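Local coordinates for uncharacterized protein MG027 (Mycoplasma genitalium, PDB 1Q8C) that is of unknown function but has an all-helical fold resembling NusB proteins, which makes a role in RNA binding or transcription conceivable though unproven, at residues 20-25 / 103-108; 57-62 / 114-119; 38-43 / 63-68. One frame throughout, in Å; residues are numbered along the deposited sequence.

Contact 1: residues 20-25 / 103-108; sequences AVVEFI and TAVVLC
Val21 opens the contact by laying CG1 against the sulfur of Cys108, with CG1 3.9 Å from SG. CG1 of this valine stands anti to the backbone N (chi1 -179°), and Cys108 has its SG in the same relation to its own N; Val21 also packs on Ile60 of helix 55-81. One residue on, Val22 brings both its methyl groups into play. CG2 rests on CB of Cys108 at 3.8 Å, while CG1 reaches the CG2 methyl of Val105 at 3.9 Å; these two valine side chains cross obliquely. The backbone takes part too: the carbonyl O of Val22 lies 3.7 Å from CB of Ala104, and here the two backbones come nearest, Val22 CA and Ala104 CA 5.5 Å apart. That small alanine lets helices 14-28 and 100-116 approach to 8.4 Å between the segment axes, their directions 123° apart. This is a central helix pair of the NusB-like all-helical bundle, buried near the middle of the chain and held by apolar packing without a hydrogen bond across it. Behind it, Val105 continues onto Ala127, Ile130 and Met131 of helix 120-133. Ile25, a turn further along the first helix, points into the partner. Its CG2 branch sits over CB of Ala104 at 3.9 Å, with CD1 of Leu107 more loosely beside it, and the longer branch runs the other way to put CD1 3.9 Å from CB of Cys108.

Contact 2: residues 57-62 / 114-119; sequences QKLIVK and KAHNTD. With NA (sodium ion), chain K.
His116 turns the edge of its imidazole to Ile60: CG1 of the isoleucine lies close to the ring plane, only 3.5 Å from CD2, and the two side chains cross at about a right angle. The ring gets there from the last turn of helix 100-116, with CG anti to the carbonyl carbon (chi1 -63°), so that it reaches back to helix 55-81. Its NE2 is hydrogen-bonded to the backbone O of Trp56, whose own ring stacks on the imidazole. A carbonyl oxygen can only accept, so NE2 carries a proton, and the bond and stack together would fix the rotation of the ring. From within its own segment, CB of Ala115 covers one face, offset toward the rim.

Leu59 supplies the more exposed part of the packing. CD1 lies 3.9 Å from CB of Ala115 and 3.8 Å from CE1 of His116, the leucine approaching the ring at a slant. Both of its torsions stand off the staggered positions (chi1 -126°). Ala115 fits closely against the backbone, its CB 3.5 Å from the O of Leu59. In this NusB-like helical fold the contact pins the C-terminal end of helix 100-116 to the first turns of helix 55-81, just before the chain turns off at Asn117, which has positive phi, to enter helix 120-133.

On the side of helix 55-81 away from His116, a sodium ion is bound by the O of Lys58 at 2.8 Å and by a water at 2.5 Å from the ion. That same oxygen accepts the backbone N of Lys62, so it serves the helix and the metal at once.

Contact 3: residues 38-43 / 63-68; sequences VIQADF and AFSENI
Ser65 holds OG between its backbone N and carbonyl carbon (chi1 74°), while Gln40 stretches its chain beyond CG to carry the amide across to that hydroxyl. Two neighbouring helices of the NusB-like bundle, 36-45 and 55-81, meet here roughly antiparallel (151° between their directions), their short segment axes approaching to 9.4 Å. The bond from Gln40 NE2 to Ser65 OG is 2.9 Å long with an N-H...O angle of 146°, and the oxygen is tilted out of the amide plane. OG is gripped from a second side, since it also hydrogen-bonds the backbone O of Lys62 one turn earlier; as that carbonyl can only accept, the hydroxyl donates there and accepts from the glutamine.

Beneath the polar pair the packing is apolar. Ile39 points toward the partner helix and spreads its branches: CD1 rests on CB of Ser65 at 4.0 Å, and CG2 meets the edge of the Phe64 ring at CE2, also at 4.0 Å. Phe24 and Leu28 of helix 14-28 pack on the same isoleucine, and Leu28 also touches the Phe64 ring, so the seam continues into the core. On the exposed side the Glu66 side chain crosses that of Gln40 at about a right angle, with OE2 3.6 Å from Gln40 NE2, too long for a hydrogen bond.

How the contacts relate
From the N terminus, helix 14-28 comes first and supplies 20-25; its partner 103-108 arrives only on helix 100-116, so contact 1 closes the long loop. Within that loop lies contact 3 whole, where helix 36-45 folds back on helix 55-81. Contact 2 starts on helix 55-81 between the two halves of contact 3 and finishes on helix 100-116 beyond contact 1, so it crosses both. Helix 55-81 serves contacts 2 and 3, helix 100-116 contacts 1 and 2. The centres lie about 12 Å apart, and Phe24, packed against Phe43 and Val61, joins helix 14-28 to both other contacts, tying four helices into one bundle.

Contact 1: residues 20-25 / 103-108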
loop_
_atom_site.group_PDB
_atom_site.type_symbol
_atom_site.label_atom_id
_atom_site.label_comp_id
_atom_site.label_asym_id
_atom_site.label_seq_id
_atom_site.Cartn_x
_atom_site.Cartn_y
_atom_site.Cartn_z
ATOM N N ALA A 20 -3.757 -1.680 9.295
ATOM C CA ALA A 20 -2.946 -2.797 9.772
ATOM C C ALA A 20 -1.966 -3.335 8.714
ATOM O O ALA A 20 -0.846 -3.705 9.038
ATOM C CB ALA A 20 -3.848 -3.931 10.310
ATOM N N VAL A 21 -2.369 -3.369 7.453
ATOM C CA VAL A 21 -1.486 -3.822 6.385
ATOM C C VAL A 21 -0.401 -2.769 6.133
ATOM O O VAL A 21 0.794 -3.076 6.038
ATOM C CB VAL A 21 -2.308 -4.120 5.137
ATOM C CG1 VAL A 21 -1.427 -4.613 4.022
ATOM C CG2 VAL A 21 -3.374 -5.191 5.472
ATOM N N VAL A 22 -0.814 -1.509 6.063
ATOM C CA VAL A 22 0.118 -0.407 5.858
ATOM C C VAL A 22 1.236 -0.394 6.909
ATOM O O VAL A 22 2.425 -0.269 6.590
ATOM C CB VAL A 22 -0.629 0.933 5.893
ATOM C CG1 VAL A 22 0.358 2.103 6.010
ATOM C CG2 VAL A 22 -1.486 1.098 4.634
ATOM N N GLU A 23 0.860 -0.515 8.171
ATOM C CA GLU A 23 1.837 -0.483 9.253
ATOM C C GLU A 23 2.791 -1.664 9.118
ATOM O O GLU A 23 3.988 -1.524 9.325
ATOM C CB GLU A 23 1.160 -0.486 10.629
ATOM C CG GLU A 23 1.502 0.699 11.523
ATOM C CD GLU A 23 2.898 1.285 11.311
ATOM O OE1 GLU A 23 3.799 0.988 12.141
ATOM O OE2 GLU A 23 3.096 2.068 10.328
ATOM N N PHE A 24 2.245 -2.813 8.734
ATOM C CA PHE A 24 3.046 -4.018 8.517
ATOM C C PHE A 24 4.095 -3.817 7.404
ATOM O O PHE A 24 5.292 -4.041 7.604
ATOM C CB PHE A 24 2.113 -5.173 8.167
ATOM C CG PHE A 24 2.820 -6.432 7.824
ATOM C CD1 PHE A 24 3.504 -7.149 8.783
ATOM C CD2 PHE A 24 2.781 -6.919 6.521
ATOM C CE1 PHE A 24 4.172 -8.335 8.436
ATOM C CE2 PHE A 24 3.415 -8.079 6.173
ATOM C CZ PHE A 24 4.122 -8.791 7.137
ATOM N N ILE A 25 3.618 -3.386 6.237
ATOM C CA ILE A 25 4.455 -3.155 5.072
ATOM C C ILE A 25 5.546 -2.164 5.498
ATOM O O ILE A 25 6.727 -2.422 5.302
ATOM C CB ILE A 25 3.620 -2.586 3.894
ATOM C CG1 ILE A 25 2.649 -3.632 3.338
ATOM C CG2 ILE A 25 4.548 -2.116 2.792
ATOM C CD1 ILE A 25 1.614 -3.071 2.376
ATOM N N THR A 103 5.137 5.535 0.866
ATOM C CA THR A 103 5.397 4.381 0.008
ATOM C C THR A 103 4.568 3.174 0.487
ATOM O O THR A 103 3.961 2.493 -0.313
ATOM C CB THR A 103 6.916 4.013 -0.036
ATOM O OG1 THR A 103 7.688 5.098 -0.568
ATOM C CG2 THR A 103 7.177 2.884 -1.020
ATOM N N ALA A 104 4.526 2.931 1.795
ATOM C CA ALA A 104 3.818 1.768 2.345
ATOM C C ALA A 104 2.324 1.867 2.056
ATOM O O ALA A 104 1.663 0.865 1.783
ATOM C CB ALA A 104 4.074 1.654 3.861
ATOM N N VAL A 105 1.805 3.095 2.126
ATOM C CA VAL A 105 0.424 3.376 1.760
ATOM C C VAL A 105 0.178 3.092 0.266
ATOM O O VAL A 105 -0.832 2.490 -0.088
ATOM C CB VAL A 105 0.041 4.838 2.039
ATOM C CG1 VAL A 105 -1.324 5.159 1.397
ATOM C CG2 VAL A 105 0.036 5.120 3.534
ATOM N N VAL A 106 1.090 3.518 -0.603
ATOM C CA VAL A 106 0.932 3.280 -2.039
ATOM C C VAL A 106 1.064 1.769 -2.363
ATOM O O VAL A 106 0.307 1.242 -3.153
ATOM C CB VAL A 106 1.940 4.078 -2.894
ATOM C CG1 VAL A 106 1.859 3.632 -4.358
ATOM C CG2 VAL A 106 1.661 5.586 -2.810
ATOM N N LEU A 107 2.022 1.081 -1.769
ATOM C CA LEU A 107 2.157 -0.359 -2.018
ATOM C C LEU A 107 0.947 -1.147 -1.542
ATOM O O LEU A 107 0.644 -2.202 -2.092
ATOM C CB LEU A 107 3.409 -0.903 -1.345
ATOM C CG LEU A 107 4.683 -0.438 -2.040
ATOM C CD1 LEU A 107 5.866 -0.614 -1.118
ATOM C CD2 LEU A 107 4.869 -1.203 -3.329
ATOM N N CYS A 108 0.248 -0.651 -0.526
ATOM C CA CYS A 108 -0.923 -1.366 -0.018
ATOM C C CYS A 108 -2.045 -1.289 -1.041
ATOM O O CYS A 108 -2.719 -2.276 -1.297
ATOM C CB CYS A 108 -1.357 -0.830 1.357
ATOM S SG CYS A 108 -2.861 -1.599 2.076
#

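Contact 2: residues 57-62 / 114-119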
loop_
_atom_site.group_PDB
_atom_site.type_symbol
_atom_site.label_atom_id
_atom_site.label_comp_id
_atom_site.label_asym_id
_atom_site.label_seq_id
_atom_site.Cartn_x
_atom_site.Cartn_y
_atom_site.Cartn_z
ATOM N N GLN A 57 -7.205 -9.432 4.573
ATOM C CA GLN A 57 -5.921 -8.755 4.776
ATOM C C GLN A 57 -4.717 -9.630 4.333
ATOM O O GLN A 57 -3.743 -9.134 3.779
ATOM C CB GLN A 57 -5.761 -8.414 6.263
ATOM C CG GLN A 57 -6.655 -7.305 6.782
ATOM C CD GLN A 57 -6.585 -7.162 8.279
ATOM O OE1 GLN A 57 -6.147 -6.144 8.784
ATOM N NE2 GLN A 57 -7.006 -8.179 8.988
ATOM N N LYS A 58 -4.799 -10.922 4.627
ATOM C CA LYS A 58 -3.775 -11.902 4.270
ATOM C C LYS A 58 -3.643 -12.049 2.764
ATOM O O LYS A 58 -2.563 -12.390 2.265
ATOM C CB LYS A 58 -4.127 -13.280 4.884
ATOM C CG LYS A 58 -3.816 -13.388 6.397
ATOM C CD LYS A 58 -4.561 -14.577 7.067
ATOM C CE LYS A 58 -4.397 -14.562 8.585
ATOM N NZ LYS A 58 -4.945 -15.787 9.292
ATOM N N LEU A 59 -4.725 -11.794 2.037
ATOM C CA LEU A 59 -4.658 -11.887 0.571
ATOM C C LEU A 59 -3.939 -10.651 0.010
ATOM O O LEU A 59 -3.231 -10.758 -0.981
ATOM C CB LEU A 59 -6.046 -12.028 -0.048
ATOM C CG LEU A 59 -6.498 -13.139 -1.024
ATOM C CD1 LEU A 59 -7.058 -12.509 -2.312
ATOM C CD2 LEU A 59 -5.455 -14.255 -1.328
ATOM N N ILE A 60 -4.111 -9.496 0.646
ATOM C CA ILE A 60 -3.391 -8.269 0.255
ATOM C C ILE A 60 -1.883 -8.461 0.471
ATOM O O ILE A 60 -1.076 -8.119 -0.383
ATOM C CB ILE A 60 -3.908 -7.019 1.068
ATOM C CG1 ILE A 60 -5.357 -6.714 0.696
ATOM C CG2 ILE A 60 -3.029 -5.755 0.809
ATOM C CD1 ILE A 60 -6.070 -5.683 1.591
ATOM N N VAL A 61 -1.518 -8.999 1.627
ATOM C CA VAL A 61 -0.121 -9.195 1.993
ATOM C C VAL A 61 0.551 -10.245 1.107
ATOM O O VAL A 61 1.749 -10.198 0.856
ATOM C CB VAL A 61 -0.020 -9.592 3.470
ATOM C CG1 VAL A 61 1.385 -10.158 3.817
ATOM C CG2 VAL A 61 -0.387 -8.382 4.326
ATOM N N LYS A 62 -0.241 -11.185 0.634
ATOM C CA LYS A 62 0.220 -12.208 -0.267
ATOM C C LYS A 62 0.541 -11.583 -1.643
ATOM O O LYS A 62 1.580 -11.879 -2.224
ATOM C CB LYS A 62 -0.825 -13.343 -0.359
ATOM C CG LYS A 62 -0.601 -14.379 -1.488
ATOM C CD LYS A 62 -1.262 -15.747 -1.196
ATOM C CE LYS A 62 -0.566 -16.909 -1.936
ATOM N NZ LYS A 62 -0.996 -17.106 -3.353
ATOM N N LYS A 114 -4.640 -5.571 -6.762
ATOM C CA LYS A 114 -4.204 -6.856 -7.297
ATOM C C LYS A 114 -4.972 -8.023 -6.660
ATOM O O LYS A 114 -5.435 -8.914 -7.345
ATOM C CB LYS A 114 -2.692 -7.033 -7.049
ATOM C CG LYS A 114 -2.110 -8.372 -7.516
ATOM C CD LYS A 114 -2.044 -8.439 -9.023
ATOM C CE LYS A 114 -0.727 -9.006 -9.509
ATOM N NZ LYS A 114 0.325 -7.949 -9.736
ATOM N N ALA A 115 -5.113 -8.018 -5.340
ATOM C CA ALA A 115 -5.737 -9.151 -4.641
ATOM C C ALA A 115 -7.269 -9.161 -4.755
ATOM O O ALA A 115 -7.903 -10.195 -4.966
ATOM C CB ALA A 115 -5.333 -9.114 -3.190
ATOM N N HIS A 116 -7.857 -7.981 -4.611
ATOM C CA HIS A 116 -9.295 -7.840 -4.462
ATOM C C HIS A 116 -9.982 -7.051 -5.575
ATOM O O HIS A 116 -11.197 -7.016 -5.634
ATOM C CB HIS A 116 -9.572 -7.193 -3.127
ATOM C CG HIS A 116 -9.131 -8.025 -1.970
ATOM N ND1 HIS A 116 -9.607 -9.302 -1.753
ATOM C CD2 HIS A 116 -8.255 -7.773 -0.968
ATOM C CE1 HIS A 116 -9.063 -9.789 -0.652
ATOM N NE2 HIS A 116 -8.246 -8.878 -0.151
ATOM N N ASN A 117 -9.200 -6.421 -6.444
ATOM C CA ASN A 117 -9.745 -5.697 -7.593
ATOM C C ASN A 117 -10.615 -4.515 -7.146
ATOM O O ASN A 117 -11.567 -4.156 -7.812
ATOM C CB ASN A 117 -10.513 -6.649 -8.525
ATOM C CG ASN A 117 -9.606 -7.682 -9.177
ATOM O OD1 ASN A 117 -9.774 -8.891 -8.991
ATOM N ND2 ASN A 117 -8.640 -7.206 -9.959
ATOM N N THR A 118 -10.267 -3.930 -6.004
ATOM C CA THR A 118 -10.989 -2.790 -5.481
ATOM C C THR A 118 -10.943 -1.675 -6.521
ATOM O O THR A 118 -9.921 -1.517 -7.163
ATOM C CB THR A 118 -10.312 -2.311 -4.201
ATOM O OG1 THR A 118 -10.312 -3.365 -3.240
ATOM C CG2 THR A 118 -11.117 -1.204 -3.561
ATOM N N ASP A 119 -12.015 -0.895 -6.686
ATOM C CA ASP A 119 -12.002 0.148 -7.711
ATOM C C ASP A 119 -11.133 1.338 -7.312
ATOM O O ASP A 119 -10.926 1.619 -6.139
ATOM C CB ASP A 119 -13.415 0.623 -8.074
ATOM C CG ASP A 119 -13.502 1.215 -9.502
ATOM O OD1 ASP A 119 -12.456 1.343 -10.195
ATOM O OD2 ASP A 119 -14.586 1.577 -10.013
HETATM NA NA NA K . -0.492 -13.665 3.568
HETATM O O HOH W 1 -0.305 -14.231 5.974
#

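Contact 3: residues 38-43 / 63-68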
loop_
_atom_site.group_PDB
_atom_site.type_symbol
_atom_site.label_atom_id
_atom_site.label_comp_id
_atom_site.label_asym_id
_atom_site.label_seq_id
_atom_site.Cartn_x
_atom_site.Cartn_y
_atom_site.Cartn_z
ATOM N N VAL A 38 8.127 -15.993 3.528
ATOM C CA VAL A 38 8.607 -15.436 4.781
ATOM C C VAL A 38 7.759 -14.226 5.224
ATOM O O VAL A 38 7.382 -14.160 6.379
ATOM C CB VAL A 38 10.119 -15.106 4.693
ATOM C CG1 VAL A 38 10.585 -14.267 5.877
ATOM C CG2 VAL A 38 10.917 -16.423 4.604
ATOM N N ILE A 39 7.433 -13.309 4.310
ATOM C CA ILE A 39 6.624 -12.140 4.639
ATOM C C ILE A 39 5.217 -12.561 5.064
ATOM O O ILE A 39 4.668 -12.046 6.051
ATOM C CB ILE A 39 6.510 -11.193 3.441
ATOM C CG1 ILE A 39 7.861 -10.560 3.087
ATOM C CG2 ILE A 39 5.551 -10.066 3.785
ATOM C CD1 ILE A 39 7.936 -10.064 1.615
ATOM N N GLN A 40 4.637 -13.478 4.284
ATOM C CA GLN A 40 3.352 -14.095 4.595
ATOM C C GLN A 40 3.375 -14.740 5.993
ATOM O O GLN A 40 2.444 -14.541 6.740
ATOM C CB GLN A 40 2.950 -15.111 3.511
ATOM C CG GLN A 40 2.761 -14.490 2.096
ATOM C CD GLN A 40 2.578 -15.523 0.981
ATOM O OE1 GLN A 40 1.870 -16.512 1.165
ATOM N NE2 GLN A 40 3.211 -15.290 -0.171
ATOM N N ALA A 41 4.418 -15.497 6.358
ATOM C CA ALA A 41 4.530 -16.053 7.727
ATOM C C ALA A 41 4.811 -14.989 8.808
ATOM O O ALA A 41 4.336 -15.135 9.942
ATOM C CB ALA A 41 5.563 -17.146 7.798
ATOM N N ASP A 42 5.557 -13.928 8.467
ATOM C CA ASP A 42 5.801 -12.788 9.378
ATOM C C ASP A 42 4.459 -12.093 9.715
ATOM O O ASP A 42 4.248 -11.653 10.840
ATOM C CB ASP A 42 6.728 -11.726 8.728
ATOM C CG ASP A 42 8.209 -12.150 8.658
ATOM O OD1 ASP A 42 8.557 -13.305 8.966
ATOM O OD2 ASP A 42 9.093 -11.350 8.303
ATOM N N PHE A 43 3.584 -11.988 8.716
ATOM C CA PHE A 43 2.239 -11.429 8.884
ATOM C C PHE A 43 1.433 -12.206 9.896
ATOM O O PHE A 43 0.722 -11.605 10.670
ATOM C CB PHE A 43 1.446 -11.390 7.570
ATOM C CG PHE A 43 0.248 -10.430 7.590
ATOM C CD1 PHE A 43 0.387 -9.120 8.055
ATOM C CD2 PHE A 43 -0.988 -10.833 7.102
ATOM C CE1 PHE A 43 -0.690 -8.240 8.041
ATOM C CE2 PHE A 43 -2.072 -9.959 7.078
ATOM C CZ PHE A 43 -1.923 -8.657 7.537
ATOM N N ALA A 63 -0.342 -10.736 -2.152
ATOM C CA ALA A 63 -0.115 -10.039 -3.413
ATOM C C ALA A 63 1.121 -9.133 -3.298
ATOM O O ALA A 63 1.953 -9.084 -4.213
ATOM C CB ALA A 63 -1.343 -9.245 -3.786
ATOM N N PHE A 64 1.233 -8.432 -2.167
ATOM C CA PHE A 64 2.390 -7.577 -1.844
ATOM C C PHE A 64 3.712 -8.375 -1.856
ATOM O O PHE A 64 4.709 -7.939 -2.430
ATOM C CB PHE A 64 2.201 -6.955 -0.449
ATOM C CG PHE A 64 3.454 -6.412 0.146
ATOM C CD1 PHE A 64 3.950 -5.182 -0.244
ATOM C CD2 PHE A 64 4.151 -7.133 1.080
ATOM C CE1 PHE A 64 5.118 -4.705 0.297
ATOM C CE2 PHE A 64 5.323 -6.660 1.623
ATOM C CZ PHE A 64 5.803 -5.455 1.241
ATOM N N SER A 65 3.700 -9.535 -1.183
ATOM C CA SER A 65 4.887 -10.373 -1.023
ATOM C C SER A 65 5.406 -10.890 -2.359
ATOM O O SER A 65 6.596 -11.077 -2.525
ATOM C CB SER A 65 4.614 -11.553 -0.089
ATOM O OG SER A 65 3.810 -12.544 -0.717
ATOM N N GLU A 66 4.507 -11.096 -3.301
ATOM C CA GLU A 66 4.838 -11.700 -4.566
ATOM C C GLU A 66 5.134 -10.678 -5.674
ATOM O O GLU A 66 5.691 -11.034 -6.719
ATOM C CB GLU A 66 3.706 -12.646 -4.959
ATOM C CG GLU A 66 3.592 -13.836 -3.983
ATOM C CD GLU A 66 2.391 -14.736 -4.247
ATOM O OE1 GLU A 66 1.539 -14.329 -5.074
ATOM O OE2 GLU A 66 2.305 -15.849 -3.631
ATOM N N ASN A 67 4.831 -9.407 -5.429
ATOM C CA ASN A 67 5.005 -8.388 -6.455
ATOM C C ASN A 67 5.821 -7.191 -6.012
ATOM O O ASN A 67 5.839 -6.184 -6.694
ATOM C CB ASN A 67 3.628 -7.936 -6.935
ATOM C CG ASN A 67 2.843 -9.067 -7.565
ATOM O OD1 ASN A 67 3.064 -9.414 -8.729
ATOM N ND2 ASN A 67 1.938 -9.671 -6.788
ATOM N N ILE A 68 6.511 -7.288 -4.883
ATOM C CA ILE A 68 7.132 -6.092 -4.322
ATOM C C ILE A 68 8.192 -5.468 -5.266
ATOM O O ILE A 68 8.247 -4.246 -5.425
ATOM C CB ILE A 68 7.677 -6.329 -2.872
ATOM C CG1 ILE A 68 8.504 -5.099 -2.443
ATOM C CG2 ILE A 68 8.494 -7.610 -2.792
ATOM C CD1 ILE A 68 8.364 -4.725 -1.003
#